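Local atomic coordinates of scyllo-inosose 3-dehydrogenase (Thermotoga maritima, PDB entry 3IP1), a protein that catalyses the NAD(+)-dependent oxidation of scyllo-inosose to 3-dehydro-scyllo-inosose as a zinc-containing dehydrogenase, and so probably takes part in myo-inositol breakdown. Residues K23-E26 with G27-T30; G180-E183 with G184-F188; A200-A203 with V204-G208; M373-I376 with P377-K381. All coordinates share one frame; numbering follows the deposited sequence.

Contact 1 of 4, residues K23-E26 with G27-T30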
loop_
_atom_site.group_PDB
_atom_site.type_symbol
_atom_site.label_atom_id
_atom_site.label_comp_id
_atom_site.label_asym_id
_atom_site.label_seq_id
_atom_site.Cartn_x
_atom_site.Cartn_y
_atom_site.Cartn_z
ATOM N N LYS A 23 25.243 -19.142 -15.674
ATOM C CA LYS A 23 24.573 -20.265 -14.997
ATOM C C LYS A 23 24.289 -21.438 -15.935
ATOM O O LYS A 23 23.647 -22.417 -15.538
ATOM C CB LYS A 23 23.250 -19.806 -14.371
ATOM C CG LYS A 23 23.401 -18.958 -13.135
ATOM C CD LYS A 23 22.060 -18.445 -12.676
ATOM C CE LYS A 23 21.997 -18.375 -11.153
ATOM N NZ LYS A 23 21.241 -17.160 -10.706
ATOM N N ASP A 24 24.752 -21.338 -17.181
ATOM C CA ASP A 24 24.516 -22.411 -18.159
ATOM C C ASP A 24 25.455 -23.596 -17.932
ATOM O O ASP A 24 26.552 -23.443 -17.381
ATOM C CB ASP A 24 24.684 -21.877 -19.577
ATOM C CG ASP A 24 23.608 -20.881 -19.972
ATOM O OD1 ASP A 24 22.653 -20.655 -19.200
ATOM O OD2 ASP A 24 23.723 -20.319 -21.074
ATOM N N ILE A 25 25.023 -24.785 -18.335
ATOM C CA ILE A 25 25.906 -25.957 -18.330
ATOM C C ILE A 25 26.010 -26.509 -19.745
ATOM O O ILE A 25 25.024 -26.985 -20.335
ATOM C CB ILE A 25 25.458 -27.063 -17.346
ATOM C CG1 ILE A 25 25.452 -26.529 -15.901
ATOM C CG2 ILE A 25 26.385 -28.290 -17.479
ATOM C CD1 ILE A 25 24.506 -27.279 -14.953
ATOM N N GLU A 26 27.223 -26.430 -20.273
ATOM C CA GLU A 26 27.534 -26.818 -21.630
ATOM C C GLU A 26 26.980 -28.215 -21.963
ATOM O O GLU A 26 27.318 -29.191 -21.306
ATOM C CB GLU A 26 29.051 -26.770 -21.788
ATOM C CG GLU A 26 29.518 -26.013 -23.018
ATOM C CD GLU A 26 29.450 -26.863 -24.268
ATOM O OE1 GLU A 26 29.318 -28.095 -24.124
ATOM O OE2 GLU A 26 29.540 -26.312 -25.391
ATOM N N GLY A 27 26.093 -28.296 -22.952
ATOM C CA GLY A 27 25.523 -29.586 -23.379
ATOM C C GLY A 27 24.265 -30.015 -22.632
ATOM O O GLY A 27 23.587 -30.986 -23.024
ATOM N N LYS A 28 23.937 -29.284 -21.566
ATOM C CA LYS A 28 22.901 -29.713 -20.639
ATOM C C LYS A 28 21.817 -28.687 -20.301
ATOM O O LYS A 28 20.644 -29.040 -20.198
ATOM C CB LYS A 28 23.546 -30.188 -19.351
ATOM C CG LYS A 28 24.386 -31.439 -19.522
ATOM C CD LYS A 28 25.005 -31.822 -18.186
ATOM C CE LYS A 28 25.941 -33.011 -18.314
ATOM N NZ LYS A 28 26.932 -32.966 -17.194
ATOM N N LEU A 29 22.214 -27.432 -20.108
ATOM C CA LEU A 29 21.326 -26.424 -19.536
ATOM C C LEU A 29 21.651 -25.030 -20.042
ATOM O O LEU A 29 22.799 -24.603 -20.010
ATOM C CB LEU A 29 21.419 -26.438 -17.995
ATOM C CG LEU A 29 20.561 -25.423 -17.205
ATOM C CD1 LEU A 29 19.132 -25.879 -17.097
ATOM C CD2 LEU A 29 21.132 -25.174 -15.804
ATOM N N THR A 30 20.622 -24.308 -20.470
ATOM C CA THR A 30 20.797 -22.900 -20.803
ATOM C C THR A 30 19.631 -22.046 -20.329
ATOM O O THR A 30 18.493 -22.528 -20.254
ATOM C CB THR A 30 21.037 -22.667 -22.331
ATOM O OG1 THR A 30 21.283 -21.276 -22.562
ATOM C CG2 THR A 30 19.846 -23.087 -23.155
#
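A tight beta turn closed by a classic beta bulge folds Ile25 back against Lys28 and Leu29, in the long loop between strands 3-12 and 37-38. Glu26 and Gly27 hold the corner positions of a type II turn; the positive phi of Gly27 (89°) would press a CB against the carbonyl oxygen of Glu26, and glycine avoids this. Ile25 O takes two amides, Lys28 N at 2.8 Å and Leu29 N at 2.9 Å; the second lies in the carbonyl plane on a lone pair, the first is tilted 29° from it. Lys28 and Leu29 thus both face Ile25, which is what makes the bulge. In return Ile25 N gives its hydrogen to Leu29 O (2.8 Å), completing a single antiparallel, hydrogen-bonded bridge. The branched Ile25 suits its place by reaching both partners: CG2 meets CD of the extended Lys28 chain at 3.9 Å, while CD1 touches Leu29 CD2 at 4.1 Å. On the buried flank Asp24 and Thr30 lie side by side. The Asp24 carboxylate mainly serves backbone outside the turn, OD2 accepting from Gly21 N and OD1 from Trp31 N. With an alanine here, both amides would probably be left without their acceptor, and the loop ends on each side of the turn would be less firmly joined. Lys23 leads off to Glu148 O, its side chain about 8 Å from that of Cys147 in the four-cysteine metal site. With OG1 anti to the backbone N (chi1 -176°), Thr30 sends OG1 to Asp24 OD2 in a weak 3.0 Å bond and also pairs with Leu32 N.

Contact 2 of 4, residues G180-E183 with G184-F188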
loop_
_atom_site.group_PDB
_atom_site.type_symbol
_atom_site.label_atom_id
_atom_site.label_comp_id
_atom_site.label_asym_id
_atom_site.label_seq_id
_atom_site.Cartn_x
_atom_site.Cartn_y
_atom_site.Cartn_z
ATOM N N GLY A 180 -16.371 -32.677 -3.395
ATOM C CA GLY A 180 -17.809 -32.490 -3.232
ATOM C C GLY A 180 -18.313 -31.261 -3.956
ATOM O O GLY A 180 -19.526 -31.029 -4.028
ATOM N N VAL A 181 -17.383 -30.461 -4.475
ATOM C CA VAL A 181 -17.711 -29.372 -5.378
ATOM C C VAL A 181 -17.463 -29.868 -6.808
ATOM O O VAL A 181 -18.264 -29.658 -7.701
ATOM C CB VAL A 181 -16.838 -28.131 -5.096
ATOM C CG1 VAL A 181 -17.247 -26.972 -6.007
ATOM C CG2 VAL A 181 -16.926 -27.727 -3.629
ATOM N N TYR A 182 -16.320 -30.521 -6.996
ATOM C CA TYR A 182 -15.913 -31.070 -8.272
ATOM C C TYR A 182 -15.853 -32.578 -8.097
ATOM O O TYR A 182 -15.107 -33.082 -7.262
ATOM C CB TYR A 182 -14.530 -30.541 -8.674
ATOM C CG TYR A 182 -14.499 -29.078 -9.003
ATOM C CD1 TYR A 182 -14.380 -28.119 -7.998
ATOM C CD2 TYR A 182 -14.589 -28.646 -10.324
ATOM C CE1 TYR A 182 -14.362 -26.763 -8.299
ATOM C CE2 TYR A 182 -14.568 -27.295 -10.645
ATOM C CZ TYR A 182 -14.456 -26.358 -9.632
ATOM O OH TYR A 182 -14.436 -25.020 -9.943
ATOM N N GLU A 183 -16.652 -33.286 -8.887
ATOM C CA GLU A 183 -16.814 -34.740 -8.763
ATOM C C GLU A 183 -15.795 -35.508 -9.576
ATOM O O GLU A 183 -15.556 -35.177 -10.743
ATOM C CB GLU A 183 -18.204 -35.132 -9.261
ATOM C CG GLU A 183 -19.314 -34.460 -8.507
ATOM C CD GLU A 183 -19.564 -35.116 -7.171
ATOM O OE1 GLU A 183 -19.287 -34.477 -6.125
ATOM O OE2 GLU A 183 -20.031 -36.281 -7.176
ATOM N N GLY A 184 -15.218 -36.542 -8.966
ATOM C CA GLY A 184 -14.318 -37.458 -9.671
ATOM C C GLY A 184 -13.162 -36.765 -10.381
ATOM O O GLY A 184 -12.393 -36.021 -9.756
ATOM N N ASP A 185 -13.058 -37.000 -11.689
ATOM C CA ASP A 185 -11.946 -36.487 -12.508
ATOM C C ASP A 185 -11.942 -34.972 -12.658
ATOM O O ASP A 185 -10.881 -34.375 -12.853
ATOM C CB ASP A 185 -11.961 -37.109 -13.904
ATOM C CG ASP A 185 -11.419 -38.524 -13.930
ATOM O OD1 ASP A 185 -10.880 -39.014 -12.907
ATOM O OD2 ASP A 185 -11.537 -39.155 -14.997
ATOM N N ARG A 186 -13.127 -34.363 -12.606
ATOM C CA ARG A 186 -13.257 -32.903 -12.706
ATOM C C ARG A 186 -12.461 -32.184 -11.601
ATOM O O ARG A 186 -11.977 -31.077 -11.800
ATOM C CB ARG A 186 -14.732 -32.484 -12.681
ATOM C CG ARG A 186 -15.473 -32.705 -14.006
ATOM C CD ARG A 186 -16.952 -32.237 -13.967
ATOM N NE ARG A 186 -17.133 -30.914 -13.354
ATOM C CZ ARG A 186 -16.744 -29.759 -13.901
ATOM N NH1 ARG A 186 -16.144 -29.751 -15.082
ATOM N NH2 ARG A 186 -16.941 -28.604 -13.265
ATOM N N LEU A 187 -12.335 -32.818 -10.438
ATOM C CA LEU A 187 -11.513 -32.275 -9.368
ATOM C C LEU A 187 -10.070 -32.087 -9.846
ATOM O O LEU A 187 -9.436 -31.070 -9.562
ATOM C CB LEU A 187 -11.535 -33.190 -8.135
ATOM C CG LEU A 187 -10.814 -32.651 -6.889
ATOM C CD1 LEU A 187 -11.541 -33.082 -5.613
ATOM C CD2 LEU A 187 -9.360 -33.068 -6.837
ATOM N N PHE A 188 -9.554 -33.086 -10.559
ATOM C CA PHE A 188 -8.174 -33.055 -11.013
ATOM C C PHE A 188 -8.017 -32.138 -12.224
ATOM O O PHE A 188 -7.035 -31.413 -12.349
ATOM C CB PHE A 188 -7.667 -34.472 -11.255
ATOM C CG PHE A 188 -7.627 -35.310 -10.000
ATOM C CD1 PHE A 188 -6.680 -35.051 -9.009
ATOM C CD2 PHE A 188 -8.562 -36.341 -9.799
ATOM C CE1 PHE A 188 -6.653 -35.798 -7.830
ATOM C CE2 PHE A 188 -8.545 -37.117 -8.630
ATOM C CZ PHE A 188 -7.591 -36.848 -7.643
HETATM O O HOH W 1 -18.240 -31.965 -10.490
#
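Tyr182 and Arg186 meet at the N-terminal start of helix 185-192, where the loop after strand 172-174 turns into its first helical turn. Gly184 makes the bend with a positive phi (54°), a value that favours glycine. Just before it, Glu183 O receives Arg186 N in a weak bond of 3.2 Å. Tyr182 has CG anti to its carbonyl carbon (chi1 -68°), and from there CD2 and CE2 come up to Arg186 NH2. Its CB rests 3.5 Å from Leu187 CA and 4.0 Å from Leu187 CB, so the foot of the tyrosine sits directly on the helix backbone. Leucine fits the buried position next to it, and its branched end packs on Leu175, Leu178 and Pro124. The Arg186 chain bends at chi3 (46°) and crosses the tyrosine at about a right angle, bringing NH2 obliquely to 3.8 Å from Tyr182 CD2. Two outside partners anchor the guanidinium: NH2 makes a salt bridge with Asp362 and NH1 a hydrogen bond with Thr364. The same bend presents NE to an ordered water lying in the guanidinium plane, at its edge; that water accepts from Arg186 NE at 3.2 Å and from Glu183 N at 2.6 Å.

Contact 3 of 4, residues A200-A203 with V204-G208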
loop_
_atom_site.group_PDB
_atom_site.type_symbol
_atom_site.label_atom_id
_atom_site.label_comp_id
_atom_site.label_asym_id
_atom_site.label_seq_id
_atom_site.Cartn_x
_atom_site.Cartn_y
_atom_site.Cartn_z
ATOM N N ALA A 200 -2.248 -15.574 -13.919
ATOM C CA ALA A 200 -3.195 -14.473 -14.081
ATOM C C ALA A 200 -3.436 -13.767 -12.745
ATOM O O ALA A 200 -3.431 -12.538 -12.662
ATOM C CB ALA A 200 -4.526 -14.992 -14.638
ATOM N N TYR A 201 -3.638 -14.558 -11.700
ATOM C CA TYR A 201 -3.912 -13.997 -10.378
ATOM C C TYR A 201 -2.752 -13.123 -9.903
ATOM O O TYR A 201 -2.977 -12.010 -9.457
ATOM C CB TYR A 201 -4.208 -15.116 -9.375
ATOM C CG TYR A 201 -4.799 -14.667 -8.051
ATOM C CD1 TYR A 201 -4.008 -14.037 -7.086
ATOM C CD2 TYR A 201 -6.148 -14.924 -7.740
ATOM C CE1 TYR A 201 -4.547 -13.638 -5.845
ATOM C CE2 TYR A 201 -6.690 -14.553 -6.515
ATOM C CZ TYR A 201 -5.882 -13.900 -5.570
ATOM O OH TYR A 201 -6.404 -13.515 -4.353
ATOM N N ASN A 202 -1.527 -13.636 -10.012
ATOM C CA ASN A 202 -0.324 -12.878 -9.648
ATOM C C ASN A 202 -0.242 -11.583 -10.463
ATOM O O ASN A 202 0.107 -10.524 -9.948
ATOM C CB ASN A 202 0.930 -13.728 -9.885
ATOM C CG ASN A 202 2.225 -13.028 -9.445
ATOM O OD1 ASN A 202 2.440 -12.776 -8.260
ATOM N ND2 ASN A 202 3.110 -12.752 -10.406
ATOM N N ALA A 203 -0.598 -11.674 -11.737
ATOM C CA ALA A 203 -0.517 -10.535 -12.612
ATOM C C ALA A 203 -1.525 -9.453 -12.253
ATOM O O ALA A 203 -1.164 -8.288 -12.219
ATOM C CB ALA A 203 -0.661 -10.974 -14.068
ATOM N N VAL A 204 -2.770 -9.821 -11.962
ATOM C CA VAL A 204 -3.805 -8.793 -11.739
ATOM C C VAL A 204 -4.065 -8.353 -10.281
ATOM O O VAL A 204 -4.462 -7.195 -10.044
ATOM C CB VAL A 204 -5.162 -9.117 -12.437
ATOM C CG1 VAL A 204 -4.955 -9.257 -13.939
ATOM C CG2 VAL A 204 -5.818 -10.366 -11.868
ATOM N N ILE A 205 -3.851 -9.270 -9.334
ATOM C CA ILE A 205 -4.126 -9.013 -7.916
ATOM C C ILE A 205 -2.845 -8.581 -7.214
ATOM O O ILE A 205 -2.812 -7.514 -6.593
ATOM C CB ILE A 205 -4.732 -10.269 -7.197
ATOM C CG1 ILE A 205 -6.042 -10.716 -7.852
ATOM C CG2 ILE A 205 -4.929 -10.015 -5.675
ATOM C CD1 ILE A 205 -7.065 -9.629 -8.064
ATOM N N VAL A 206 -1.796 -9.402 -7.327
ATOM C CA VAL A 206 -0.533 -9.144 -6.640
ATOM C C VAL A 206 0.311 -8.025 -7.278
ATOM O O VAL A 206 0.652 -7.060 -6.605
ATOM C CB VAL A 206 0.332 -10.427 -6.508
ATOM C CG1 VAL A 206 1.591 -10.143 -5.658
ATOM C CG2 VAL A 206 -0.497 -11.577 -5.881
ATOM N N ARG A 207 0.690 -8.182 -8.550
ATOM C CA ARG A 207 1.469 -7.166 -9.260
ATOM C C ARG A 207 0.633 -5.962 -9.683
ATOM O O ARG A 207 1.044 -4.825 -9.499
ATOM C CB ARG A 207 2.144 -7.782 -10.503
ATOM C CG ARG A 207 3.257 -8.765 -10.170
ATOM C CD ARG A 207 4.373 -8.066 -9.402
ATOM N NE ARG A 207 5.166 -7.227 -10.303
ATOM C CZ ARG A 207 5.624 -6.017 -10.012
ATOM N NH1 ARG A 207 5.376 -5.463 -8.837
ATOM N NH2 ARG A 207 6.353 -5.367 -10.904
ATOM N N GLY A 208 -0.527 -6.225 -10.283
ATOM C CA GLY A 208 -1.418 -5.181 -10.760
ATOM C C GLY A 208 -2.026 -4.358 -9.653
ATOM O O GLY A 208 -2.474 -3.234 -9.889
#
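Ile205 crosses the Tyr201 ring at a slant and sets CG1 over the centre of one face, 8° off the ring normal and 3.8 Å from the centroid, in a CH-pi contact. Ile205 CB and CG2 also press on Tyr201 CE1, each at 3.6 Å, while Val206 CG2 stands at the ring edge, near its plane. Tyr201 attains this pose with CG anti to the backbone N (chi1 -167°), and its hydroxyl bonds to Pro213 O of the second subunit. In place of this tyrosine, an alanine would probably leave Ile205 without the surface it rests on and that carbonyl across the interface without its donor. The residues belong to the last turns of helix 194-207, which packs against helix 224-235 and strand 285-288 of the Rossmann-type nucleotide-binding domain. Here ordinary alpha bonds, such as Ile205 N to Tyr201 O at 2.9 Å, give way to a wider pi-type turn: Arg207 N reaches Asn202 O at 2.8 Å in a nearly straight bond (175°). Asn202 slants across Val206, putting OD1 3.6 Å from Val206 CB, yet runs alongside Arg207, with ND2 4.0 Å from Arg207 CG. Small Ala203 suits the close approach to Leu287 and Val317. Arg207, bent at chi2 and chi3, swings outward so that NE meets Gly340 O and NH2 meets Gln337 of the third subunit.

Contact 4 of 4, residues M373-I376 with P377-K381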
loop_
_atom_site.group_PDB
_atom_site.type_symbol
_atom_site.label_atom_id
_atom_site.label_comp_id
_atom_site.label_asym_id
_atom_site.label_seq_id
_atom_site.Cartn_x
_atom_site.Cartn_y
_atom_site.Cartn_z
HETATM N N MSE A 373 -1.942 -39.928 -22.177
HETATM C CA MSE A 373 -0.501 -39.658 -22.238
HETATM C C MSE A 373 0.109 -39.906 -23.636
HETATM O O MSE A 373 0.864 -39.065 -24.157
HETATM C CB MSE A 373 0.248 -40.457 -21.178
HETATM C CG MSE A 373 1.733 -40.207 -21.213
HETATM SE SE MSE A 373 2.672 -41.118 -19.786
HETATM C CE MSE A 373 2.498 -42.943 -20.441
ATOM N N GLU A 374 -0.242 -41.042 -24.240
ATOM C CA GLU A 374 0.244 -41.408 -25.574
ATOM C C GLU A 374 -0.058 -40.371 -26.640
ATOM O O GLU A 374 0.730 -40.197 -27.566
ATOM C CB GLU A 374 -0.339 -42.756 -26.035
ATOM C CG GLU A 374 -0.132 -43.936 -25.083
ATOM C CD GLU A 374 1.337 -44.268 -24.830
ATOM O OE1 GLU A 374 2.113 -44.377 -25.819
ATOM O OE2 GLU A 374 1.712 -44.428 -23.638
ATOM N N GLU A 375 -1.195 -39.690 -26.523
ATOM C CA GLU A 375 -1.606 -38.731 -27.536
ATOM C C GLU A 375 -0.946 -37.360 -27.388
ATOM O O GLU A 375 -1.092 -36.509 -28.275
ATOM C CB GLU A 375 -3.113 -38.566 -27.506
ATOM C CG GLU A 375 -3.884 -39.836 -27.832
ATOM C CD GLU A 375 -5.377 -39.635 -27.642
ATOM O OE1 GLU A 375 -6.040 -39.074 -28.548
ATOM O OE2 GLU A 375 -5.885 -40.019 -26.572
ATOM N N ILE A 376 -0.238 -37.150 -26.269
ATOM C CA ILE A 376 0.372 -35.844 -25.952
ATOM C C ILE A 376 1.364 -35.363 -27.010
ATOM O O ILE A 376 1.258 -34.221 -27.463
ATOM C CB ILE A 376 1.021 -35.800 -24.530
ATOM C CG1 ILE A 376 -0.050 -35.803 -23.430
ATOM C CG2 ILE A 376 1.950 -34.591 -24.368
ATOM C CD1 ILE A 376 -1.082 -34.647 -23.498
ATOM N N PRO A 377 2.342 -36.212 -27.403
ATOM C CA PRO A 377 3.272 -35.682 -28.414
ATOM C C PRO A 377 2.533 -35.197 -29.672
ATOM O O PRO A 377 2.850 -34.139 -30.210
ATOM C CB PRO A 377 4.190 -36.882 -28.708
ATOM C CG PRO A 377 4.172 -37.676 -27.429
ATOM C CD PRO A 377 2.767 -37.537 -26.905
ATOM N N GLU A 378 1.523 -35.948 -30.096
ATOM C CA GLU A 378 0.722 -35.596 -31.268
ATOM C C GLU A 378 0.058 -34.224 -31.098
ATOM O O GLU A 378 0.052 -33.402 -32.025
ATOM C CB GLU A 378 -0.334 -36.685 -31.529
ATOM C CG GLU A 378 -1.307 -36.377 -32.668
ATOM C CD GLU A 378 -2.609 -37.205 -32.615
ATOM O OE1 GLU A 378 -2.602 -38.369 -32.152
ATOM O OE2 GLU A 378 -3.655 -36.676 -33.043
ATOM N N TYR A 379 -0.503 -33.979 -29.914
ATOM C CA TYR A 379 -1.225 -32.729 -29.671
ATOM C C TYR A 379 -0.324 -31.506 -29.509
ATOM O O TYR A 379 -0.690 -30.404 -29.889
ATOM C CB TYR A 379 -2.214 -32.885 -28.507
ATOM C CG TYR A 379 -3.486 -33.537 -28.977
ATOM C CD1 TYR A 379 -4.509 -32.770 -29.550
ATOM C CD2 TYR A 379 -3.647 -34.918 -28.918
ATOM C CE1 TYR A 379 -5.674 -33.366 -30.033
ATOM C CE2 TYR A 379 -4.821 -35.532 -29.400
ATOM C CZ TYR A 379 -5.817 -34.749 -29.961
ATOM O OH TYR A 379 -6.975 -35.329 -30.428
ATOM N N ILE A 380 0.848 -31.711 -28.928
ATOM C CA ILE A 380 1.864 -30.670 -28.839
ATOM C C ILE A 380 2.226 -30.182 -30.251
ATOM O O ILE A 380 2.421 -28.986 -30.470
ATOM C CB ILE A 380 3.115 -31.200 -28.077
ATOM C CG1 ILE A 380 2.814 -31.293 -26.582
ATOM C CG2 ILE A 380 4.357 -30.340 -28.327
ATOM C CD1 ILE A 380 3.999 -31.794 -25.735
ATOM N N LYS A 381 2.312 -31.118 -31.194
ATOM C CA LYS A 381 2.522 -30.803 -32.601
ATOM C C LYS A 381 1.293 -30.118 -33.253
ATOM O O LYS A 381 1.406 -29.096 -33.945
ATOM C CB LYS A 381 2.910 -32.094 -33.353
ATOM C CG LYS A 381 2.440 -32.183 -34.834
ATOM C CD LYS A 381 3.580 -32.027 -35.833
ATOM C CE LYS A 381 4.194 -30.638 -35.804
ATOM N NZ LYS A 381 4.868 -30.290 -37.106
HETATM O O HOH W 2 1.092 -39.091 -29.706
#
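Glu375 touches Tyr379 and Ile376 touches Ile380 where the chain enters helix 376-382, and backbone bonds join both pairs. Glu375 O accepts Tyr379 N at 3.1 Å, and Ile376 O takes Ile380 N at 2.9 Å, the straighter of the two (169°). Pro377 is well placed this early in a helix, where its missing N-H costs no regular bond; its ring instead sets CD 3.4 Å from Glu374 O. Glu378 N, one step later, donates to a water at 3.2 Å.

Among the apolar contacts, Ile376 CG2 touches Ile380 CD1 at 3.7 Å. Ile376 chi1 of -71° turns CG1 away from the carbonyl carbon and leaves CG2 anti to the backbone N, facing Ile380. Ile376 CB also sits tightly on Pro377 CD. Branched isoleucines fill this buried side.

The remaining contacts are polar or mixed. Glu375 and Tyr379 run side by side, carboxylate and ring planes 68° apart, with OE1 3.8 Å from Tyr379 CE2. Glu375 OE2 bonds to Ser372 OG, and Tyr379 OH to Lys369. Glu374 and Glu378 suit the solvent side, where they form salt bridges with Arg4 and Arg382.

The turn follows strand 369-371, whose Val371 packs on Ile376 and Tyr379. Ile376 also meets Val6 of strand 3-12, Pro377 lies on Val42 and Val44 of strand 40-47, and Ile67 touches Ile376, Tyr379 and Ile380.

How the contacts relate
Followed from the N terminus, the four contacts come in series and neither nest nor cross, each joining neighbouring residues of one continuous stretch. Contact 1 closes a turn in the loop that leads from strand 3-12 to strand 37-38, near, without touching, the four-cysteine metal site. Contact 2 opens helix 185-192, which runs on in sequence toward helix 194-207, where contact 3 packs the end of that helix against helix 224-235 and strand 285-288 of the nucleotide-binding fold and reaches two other subunits. Contact 4 then starts helix 376-382 back against strands 3-12 and 40-47, on the opposite side of the chain's centre from contact 3. No two touch: contacts 2 and 4 come nearest, their closest atoms about 12 Å apart.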